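Local coordinates for uncharacterized protein XCC1541 (Xanthomonas campestris pv. campestris, PDB 2QJW), which is of unknown function but, as a member of the alpha/beta hydrolase superfamily, probably hydrolyses a substrate not yet identified, at residues A[104-117]-A[133-145]. Numbering follows the deposited sequence.
Sequences VPPTKMGPLPALDA and IPAADVIAWAQAR
The indole of W141 is sandwiched between L115 and R145, an example of how one aromatic side chain joins helix to loop. CD2 of L115 sits over one face, a CH-pi contact 3.5 Å from the centroid of the five-membered ring, while the guanidinium of R145 lies against the opposite face. At the edge, NE1 of W141 donates to O of L115 (2.9 Å, 155°), reaching that carbonyl from above its plane, and A117 CB packs against CH2. CG anti to the backbone N (chi1 -170°) carries the ring there.

Two bonds in the plane of its guanidinium fix how R145 is turned, NH1 to O of W141 at 3.0 Å and a nearly straight salt bridge from NH2 to OD1 of D116 at 3.2 Å. The carboxylate, met from above its plane, stands almost upright to the guanidinium, 79° between planes. At the helix start, T107 and D137 cross at about a right angle and share a water between OG1 and OD2; another links K108 NZ to D137 OD1. I133 CD1 sits 3.2 Å from O of V104 and also packs against P106.

V104 and I133 border D130 and H156, probably part of a Ser-His-Asp triad. The loop after strand 99-103 is thus fastened to helix 135-145, L115 touching helix 83-92, P105 resting on strand 122-127, and V138 packing on both that strand and strand 148-152.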
ATOM      1  N   VAL A 104       3.571  -9.669   6.516  1.00  9.30           N
ATOM      2  CA  VAL A 104       4.561  -9.627   7.647  1.00  7.59           C
ATOM      3  C   VAL A 104       5.691 -10.653   7.445  1.00 10.13           C
ATOM      4  O   VAL A 104       5.900 -11.530   8.270  1.00 10.03           O
ATOM      5  CB  VAL A 104       3.872  -9.702   9.058  1.00  8.64           C
ATOM      6  CG1 VAL A 104       3.124  -8.384   9.307  1.00 13.42           C
ATOM      7  CG2 VAL A 104       2.947 -10.861   9.191  1.00 10.83           C
ATOM      8  N   PRO A 105       6.449 -10.533   6.340  1.00  9.65           N
ATOM      9  CA  PRO A 105       7.543 -11.474   6.080  1.00 11.37           C
ATOM     10  C   PRO A 105       8.749 -11.250   6.989  1.00  8.60           C
ATOM     11  O   PRO A 105       9.191 -10.132   7.092  1.00  9.50           O
ATOM     12  CB  PRO A 105       7.905 -11.160   4.611  1.00  9.51           C
ATOM     13  CG  PRO A 105       7.627  -9.775   4.434  1.00  9.20           C
ATOM     14  CD  PRO A 105       6.379  -9.509   5.276  1.00  8.30           C
ATOM     15  N   PRO A 106       9.260 -12.308   7.606  1.00 11.20           N
ATOM     16  CA  PRO A 106      10.511 -12.104   8.345  1.00 10.76           C
ATOM     17  C   PRO A 106      11.679 -12.044   7.372  1.00 12.19           C
ATOM     18  O   PRO A 106      11.742 -12.806   6.402  1.00 13.35           O
ATOM     19  CB  PRO A 106      10.618 -13.345   9.201  1.00 15.59           C
ATOM     20  CG  PRO A 106       9.899 -14.364   8.486  1.00 16.02           C
ATOM     21  CD  PRO A 106       8.782 -13.691   7.662  1.00 14.64           C
ATOM     22  N   THR A 107      12.633 -11.161   7.611  1.00 12.30           N
ATOM     23  CA  THR A 107      13.782 -11.026   6.749  1.00 12.38           C
ATOM     24  C   THR A 107      14.932 -11.922   7.248  1.00 14.99           C
ATOM     25  O   THR A 107      15.792 -12.222   6.466  1.00 16.19           O
ATOM     26  CB  THR A 107      14.245  -9.584   6.605  1.00 13.36           C
ATOM     27  OG1 THR A 107      14.697  -9.113   7.898  1.00 16.80           O
ATOM     28  CG2 THR A 107      13.095  -8.693   6.099  1.00 15.01           C
ATOM     29  N   LYS A 108      14.917 -12.314   8.524  1.00 19.55           N
ATOM     30  CA  LYS A 108      15.964 -13.129   9.119  1.00 23.15           C
ATOM     31  C   LYS A 108      15.340 -14.405   9.661  1.00 23.23           C
ATOM     32  O   LYS A 108      14.205 -14.377  10.146  1.00 24.03           O
ATOM     33  CB  LYS A 108      16.577 -12.353  10.271  1.00 23.03           C
ATOM     34  CG  LYS A 108      17.112 -10.949   9.944  1.00 29.06           C
ATOM     35  CD  LYS A 108      17.485 -10.178  11.231  1.00 29.62           C
ATOM     36  CE  LYS A 108      17.754  -8.699  10.943  1.00 34.48           C
ATOM     37  NZ  LYS A 108      18.506  -8.043  12.045  1.00 42.07           N
HETATM   38  N   MSE A 109      16.083 -15.507   9.618  0.50 21.09           N
HETATM   39  CA  MSE A 109      15.572 -16.797  10.059  0.50 20.98           C
HETATM   40  C   MSE A 109      16.700 -17.581  10.731  0.50 22.57           C
HETATM   41  O   MSE A 109      17.050 -18.658  10.267  0.50 21.69           O
HETATM   42  CB  MSE A 109      14.976 -17.533   8.846  0.50 19.79           C
HETATM   43  CG  MSE A 109      14.218 -18.869   9.101  0.50 18.67           C
HETATM   44 SE   MSE A 109      12.689 -18.752  10.219  0.45 19.73          SE
HETATM   45  CE  MSE A 109      11.615 -17.489   9.236  0.50 14.08           C
ATOM     46  N   GLY A 110      17.299 -16.964  11.756  1.00 25.74           N
ATOM     47  CA  GLY A 110      18.353 -17.574  12.567  1.00 27.99           C
ATOM     48  C   GLY A 110      19.436 -18.148  11.690  1.00 26.23           C
ATOM     49  O   GLY A 110      19.979 -17.455  10.819  1.00 26.97           O
ATOM     50  N   PRO A 111      19.737 -19.444  11.857  1.00 24.88           N
ATOM     51  CA  PRO A 111      20.752 -20.055  11.010  1.00 24.35           C
ATOM     52  C   PRO A 111      20.294 -20.401   9.592  1.00 22.75           C
ATOM     53  O   PRO A 111      21.111 -20.789   8.783  1.00 22.48           O
ATOM     54  CB  PRO A 111      21.080 -21.353  11.771  1.00 23.01           C
ATOM     55  CG  PRO A 111      19.802 -21.689  12.400  1.00 27.70           C
ATOM     56  CD  PRO A 111      19.183 -20.420  12.817  1.00 25.22           C
ATOM     57  N   LEU A 112      19.009 -20.208   9.262  1.00 20.94           N
ATOM     58  CA  LEU A 112      18.539 -20.475   7.905  1.00 19.72           C
ATOM     59  C   LEU A 112      18.786 -19.248   6.988  1.00 16.49           C
ATOM     60  O   LEU A 112      19.074 -18.140   7.477  1.00 17.08           O
ATOM     61  CB  LEU A 112      17.047 -20.876   7.862  1.00 22.29           C
ATOM     62  CG  LEU A 112      16.736 -22.313   8.346  1.00 28.13           C
ATOM     63  CD1 LEU A 112      15.268 -22.678   8.235  1.00 26.41           C
ATOM     64  CD2 LEU A 112      17.579 -23.341   7.548  1.00 33.45           C
ATOM     65  N   PRO A 113      18.745 -19.462   5.671  1.00 19.70           N
ATOM     66  CA  PRO A 113      18.980 -18.342   4.772  1.00 18.83           C
ATOM     67  C   PRO A 113      18.049 -17.137   4.990  1.00 16.08           C
ATOM     68  O   PRO A 113      16.880 -17.295   5.396  1.00 14.93           O
ATOM     69  CB  PRO A 113      18.739 -18.946   3.392  1.00 21.36           C
ATOM     70  CG  PRO A 113      18.987 -20.406   3.566  1.00 24.51           C
ATOM     71  CD  PRO A 113      18.570 -20.731   4.939  1.00 21.91           C
ATOM     72  N   ALA A 114      18.616 -15.960   4.802  1.00 16.26           N
ATOM     73  CA  ALA A 114      17.869 -14.717   4.833  1.00 15.67           C
ATOM     74  C   ALA A 114      16.796 -14.763   3.748  1.00 14.58           C
ATOM     75  O   ALA A 114      16.866 -15.517   2.759  1.00 13.88           O
ATOM     76  CB  ALA A 114      18.792 -13.561   4.589  1.00 18.29           C
ATOM     77  N   LEU A 115      15.764 -13.980   3.993  1.00 11.95           N
ATOM     78  CA  LEU A 115      14.661 -13.890   3.056  1.00 11.37           C
ATOM     79  C   LEU A 115      15.160 -13.498   1.699  1.00 10.96           C
ATOM     80  O   LEU A 115      15.921 -12.569   1.566  1.00 12.93           O
ATOM     81  CB  LEU A 115      13.694 -12.825   3.517  1.00 11.98           C
ATOM     82  CG  LEU A 115      12.348 -12.645   2.763  1.00 11.16           C
ATOM     83  CD1 LEU A 115      11.387 -13.852   2.934  1.00 11.84           C
ATOM     84  CD2 LEU A 115      11.723 -11.347   3.157  1.00 12.86           C
ATOM     85  N   ASP A 116      14.690 -14.222   0.665  1.00 11.80           N
ATOM     86  CA  ASP A 116      14.963 -13.904  -0.737  1.00 11.96           C
ATOM     87  C   ASP A 116      13.777 -14.406  -1.530  1.00 12.47           C
ATOM     88  O   ASP A 116      12.996 -15.189  -1.046  1.00 10.92           O
ATOM     89  CB  ASP A 116      16.289 -14.512  -1.190  1.00 12.82           C
ATOM     90  CG  ASP A 116      16.834 -13.911  -2.460  1.00 11.95           C
ATOM     91  OD1 ASP A 116      16.420 -12.842  -2.868  1.00 17.26           O
ATOM     92  OD2 ASP A 116      17.789 -14.516  -2.981  1.00 19.76           O
ATOM     93  N   ALA A 117      13.705 -13.982  -2.784  1.00 11.47           N
ATOM     94  CA  ALA A 117      12.590 -14.272  -3.642  1.00 10.18           C
ATOM     95  C   ALA A 117      13.000 -14.166  -5.114  1.00 12.34           C
ATOM     96  O   ALA A 117      13.923 -13.447  -5.462  1.00 12.63           O
ATOM     97  CB  ALA A 117      11.431 -13.315  -3.342  1.00 14.00           C
ATOM     98  N   ILE A 133       9.335  -8.285  13.688  1.00 12.54           N
ATOM     99  CA  ILE A 133      10.019  -8.010  12.461  1.00 11.79           C
ATOM    100  C   ILE A 133       9.965  -6.504  12.321  1.00 11.90           C
ATOM    101  O   ILE A 133       8.991  -5.974  11.845  1.00 11.35           O
ATOM    102  CB  ILE A 133       9.291  -8.684  11.252  1.00 11.65           C
ATOM    103  CG1 ILE A 133       9.047 -10.164  11.529  1.00 11.61           C
ATOM    104  CG2 ILE A 133      10.111  -8.416   9.964  1.00 11.54           C
ATOM    105  CD1 ILE A 133       7.927 -10.798  10.652  1.00 14.00           C
ATOM    106  N   PRO A 134      11.042  -5.821  12.708  1.00 10.37           N
ATOM    107  CA  PRO A 134      11.026  -4.342  12.595  1.00 11.65           C
ATOM    108  C   PRO A 134      10.635  -3.880  11.206  1.00 11.74           C
ATOM    109  O   PRO A 134      11.190  -4.367  10.195  1.00 10.47           O
ATOM    110  CB  PRO A 134      12.478  -3.970  12.939  1.00 12.45           C
ATOM    111  CG  PRO A 134      12.946  -5.053  13.866  1.00 12.91           C
ATOM    112  CD  PRO A 134      12.319  -6.304  13.278  1.00 11.30           C
ATOM    113  N   ALA A 135       9.759  -2.892  11.143  1.00 10.51           N
ATOM    114  CA  ALA A 135       9.311  -2.382   9.840  1.00 10.49           C
ATOM    115  C   ALA A 135      10.499  -1.980   8.970  1.00 10.69           C
ATOM    116  O   ALA A 135      10.499  -2.168   7.747  1.00 10.31           O
ATOM    117  CB  ALA A 135       8.384  -1.187  10.018  1.00 12.26           C
ATOM    118  N   ALA A 136      11.550  -1.377   9.528  1.00 11.56           N
ATOM    119  CA  ALA A 136      12.702  -0.944   8.776  1.00 10.63           C
ATOM    120  C   ALA A 136      13.361  -2.086   8.018  1.00  9.58           C
ATOM    121  O   ALA A 136      13.853  -1.893   6.903  1.00 12.38           O
ATOM    122  CB  ALA A 136      13.747  -0.246   9.692  1.00 11.04           C
ATOM    123  N   ASP A 137      13.304  -3.281   8.577  1.00 11.00           N
ATOM    124  CA  ASP A 137      13.940  -4.448   7.974  1.00 11.11           C
ATOM    125  C   ASP A 137      13.193  -4.817   6.693  1.00 10.01           C
ATOM    126  O   ASP A 137      13.822  -5.143   5.677  1.00 10.96           O
ATOM    127  CB  ASP A 137      13.995  -5.633   8.944  1.00 11.35           C
ATOM    128  CG  ASP A 137      14.993  -5.427  10.101  1.00 14.05           C
ATOM    129  OD1 ASP A 137      15.733  -4.425  10.095  1.00 17.65           O
ATOM    130  OD2 ASP A 137      15.004  -6.329  10.932  1.00 16.67           O
ATOM    131  N   VAL A 138      11.852  -4.791   6.752  1.00  9.58           N
ATOM    132  CA  VAL A 138      11.020  -5.098   5.557  1.00  8.63           C
ATOM    133  C   VAL A 138      11.052  -3.971   4.553  1.00  8.60           C
ATOM    134  O   VAL A 138      11.174  -4.193   3.336  1.00  9.68           O
ATOM    135  CB  VAL A 138       9.599  -5.406   6.011  1.00 10.41           C
ATOM    136  CG1 VAL A 138       8.631  -5.580   4.798  1.00 10.58           C
ATOM    137  CG2 VAL A 138       9.578  -6.668   6.863  1.00 12.98           C
ATOM    138  N   ILE A 139      11.073  -2.723   5.009  1.00  9.59           N
ATOM    139  CA  ILE A 139      11.238  -1.589   4.149  1.00  9.39           C
ATOM    140  C   ILE A 139      12.559  -1.741   3.373  1.00  8.55           C
ATOM    141  O   ILE A 139      12.602  -1.594   2.138  1.00 10.93           O
ATOM    142  CB  ILE A 139      11.235  -0.248   4.943  1.00  9.89           C
ATOM    143  CG1 ILE A 139       9.784  -0.015   5.434  1.00 10.22           C
ATOM    144  CG2 ILE A 139      11.826   0.887   4.075  1.00 11.31           C
ATOM    145  CD1 ILE A 139       9.690   0.948   6.662  1.00 11.22           C
ATOM    146  N   ALA A 140      13.674  -2.104   4.043  1.00  9.94           N
ATOM    147  CA  ALA A 140      14.963  -2.238   3.327  1.00 11.79           C
ATOM    148  C   ALA A 140      14.928  -3.385   2.296  1.00 10.60           C
ATOM    149  O   ALA A 140      15.461  -3.274   1.204  1.00 11.55           O
ATOM    150  CB  ALA A 140      16.141  -2.391   4.296  1.00 13.61           C
ATOM    151  N   TRP A 141      14.326  -4.506   2.662  1.00 10.16           N
ATOM    152  CA  TRP A 141      14.254  -5.657   1.784  1.00 10.50           C
ATOM    153  C   TRP A 141      13.425  -5.319   0.576  1.00  9.22           C
ATOM    154  O   TRP A 141      13.814  -5.601  -0.585  1.00 11.20           O
ATOM    155  CB  TRP A 141      13.607  -6.818   2.555  1.00 11.71           C
ATOM    156  CG  TRP A 141      13.658  -8.161   1.898  1.00 11.44           C
ATOM    157  CD1 TRP A 141      14.668  -9.055   1.957  1.00 12.76           C
ATOM    158  CD2 TRP A 141      12.729  -8.678   0.935  1.00  9.91           C
ATOM    159  NE1 TRP A 141      14.406 -10.126   1.142  1.00 11.30           N
ATOM    160  CE2 TRP A 141      13.197  -9.921   0.528  1.00 10.56           C
ATOM    161  CE3 TRP A 141      11.500  -8.232   0.420  1.00  9.86           C
ATOM    162  CZ2 TRP A 141      12.504 -10.714  -0.414  1.00 11.32           C
ATOM    163  CZ3 TRP A 141      10.819  -9.018  -0.492  1.00 12.88           C
ATOM    164  CH2 TRP A 141      11.301 -10.239  -0.883  1.00 11.08           C
ATOM    165  N   ALA A 142      12.267  -4.675   0.796  1.00  9.44           N
ATOM    166  CA  ALA A 142      11.427  -4.280  -0.302  1.00  9.53           C
ATOM    167  C   ALA A 142      12.059  -3.214  -1.197  1.00  9.10           C
ATOM    168  O   ALA A 142      11.949  -3.243  -2.434  1.00 10.19           O
ATOM    169  CB  ALA A 142      10.070  -3.775   0.236  1.00  9.71           C
ATOM    170  N   GLN A 143      12.710  -2.230  -0.582  1.00 10.91           N
ATOM    171  CA  GLN A 143      13.359  -1.125  -1.331  1.00 10.93           C
ATOM    172  C   GLN A 143      14.418  -1.669  -2.318  1.00 12.12           C
ATOM    173  O   GLN A 143      14.540  -1.196  -3.461  1.00 12.80           O
ATOM    174  CB  GLN A 143      13.954  -0.098  -0.383  1.00 11.65           C
ATOM    175  CG  GLN A 143      14.517   1.140  -1.086  1.00 13.00           C
ATOM    176  CD  GLN A 143      14.564   2.358  -0.186  1.00 18.98           C
ATOM    177  OE1 GLN A 143      14.617   2.254   1.027  1.00 25.77           O
ATOM    178  NE2 GLN A 143      14.528   3.533  -0.799  1.00 25.28           N
ATOM    179  N   ALA A 144      15.151  -2.687  -1.880  1.00 12.26           N
ATOM    180  CA  ALA A 144      16.236  -3.266  -2.714  1.00 12.57           C
ATOM    181  C   ALA A 144      15.691  -3.874  -3.986  1.00 15.71           C
ATOM    182  O   ALA A 144      16.372  -3.958  -5.003  1.00 16.04           O
ATOM    183  CB  ALA A 144      17.021  -4.318  -1.896  1.00 13.63           C
ATOM    184  N   ARG A 145      14.445  -4.333  -3.928  1.00 12.20           N
ATOM    185  CA  ARG A 145      13.784  -5.048  -5.002  1.00 12.78           C
ATOM    186  C   ARG A 145      12.632  -4.237  -5.642  1.00  9.86           C
ATOM    187  O   ARG A 145      11.962  -4.671  -6.590  1.00 12.04           O
ATOM    188  CB  ARG A 145      13.161  -6.336  -4.400  1.00 14.01           C
ATOM    189  CG  ARG A 145      14.224  -7.326  -3.918  1.00 16.25           C
ATOM    190  CD  ARG A 145      13.632  -8.419  -3.046  1.00 14.90           C
ATOM    191  NE  ARG A 145      14.675  -9.343  -2.607  1.00 15.29           N
ATOM    192  CZ  ARG A 145      15.607  -9.080  -1.695  1.00 19.37           C
ATOM    193  NH1 ARG A 145      15.626  -7.928  -1.015  1.00 17.99           N
ATOM    194  NH2 ARG A 145      16.542 -10.009  -1.460  1.00 19.91           N
TER
HETATM  195  O   HOH W   1      13.689  -8.614  10.481  1.00 24.63           O
HETATM  196  O   HOH W   2      18.538  -5.285  10.736  1.00 48.62           O
HETATM  197  O   HOH W   3      14.452 -10.732  -4.783  1.00 24.84           O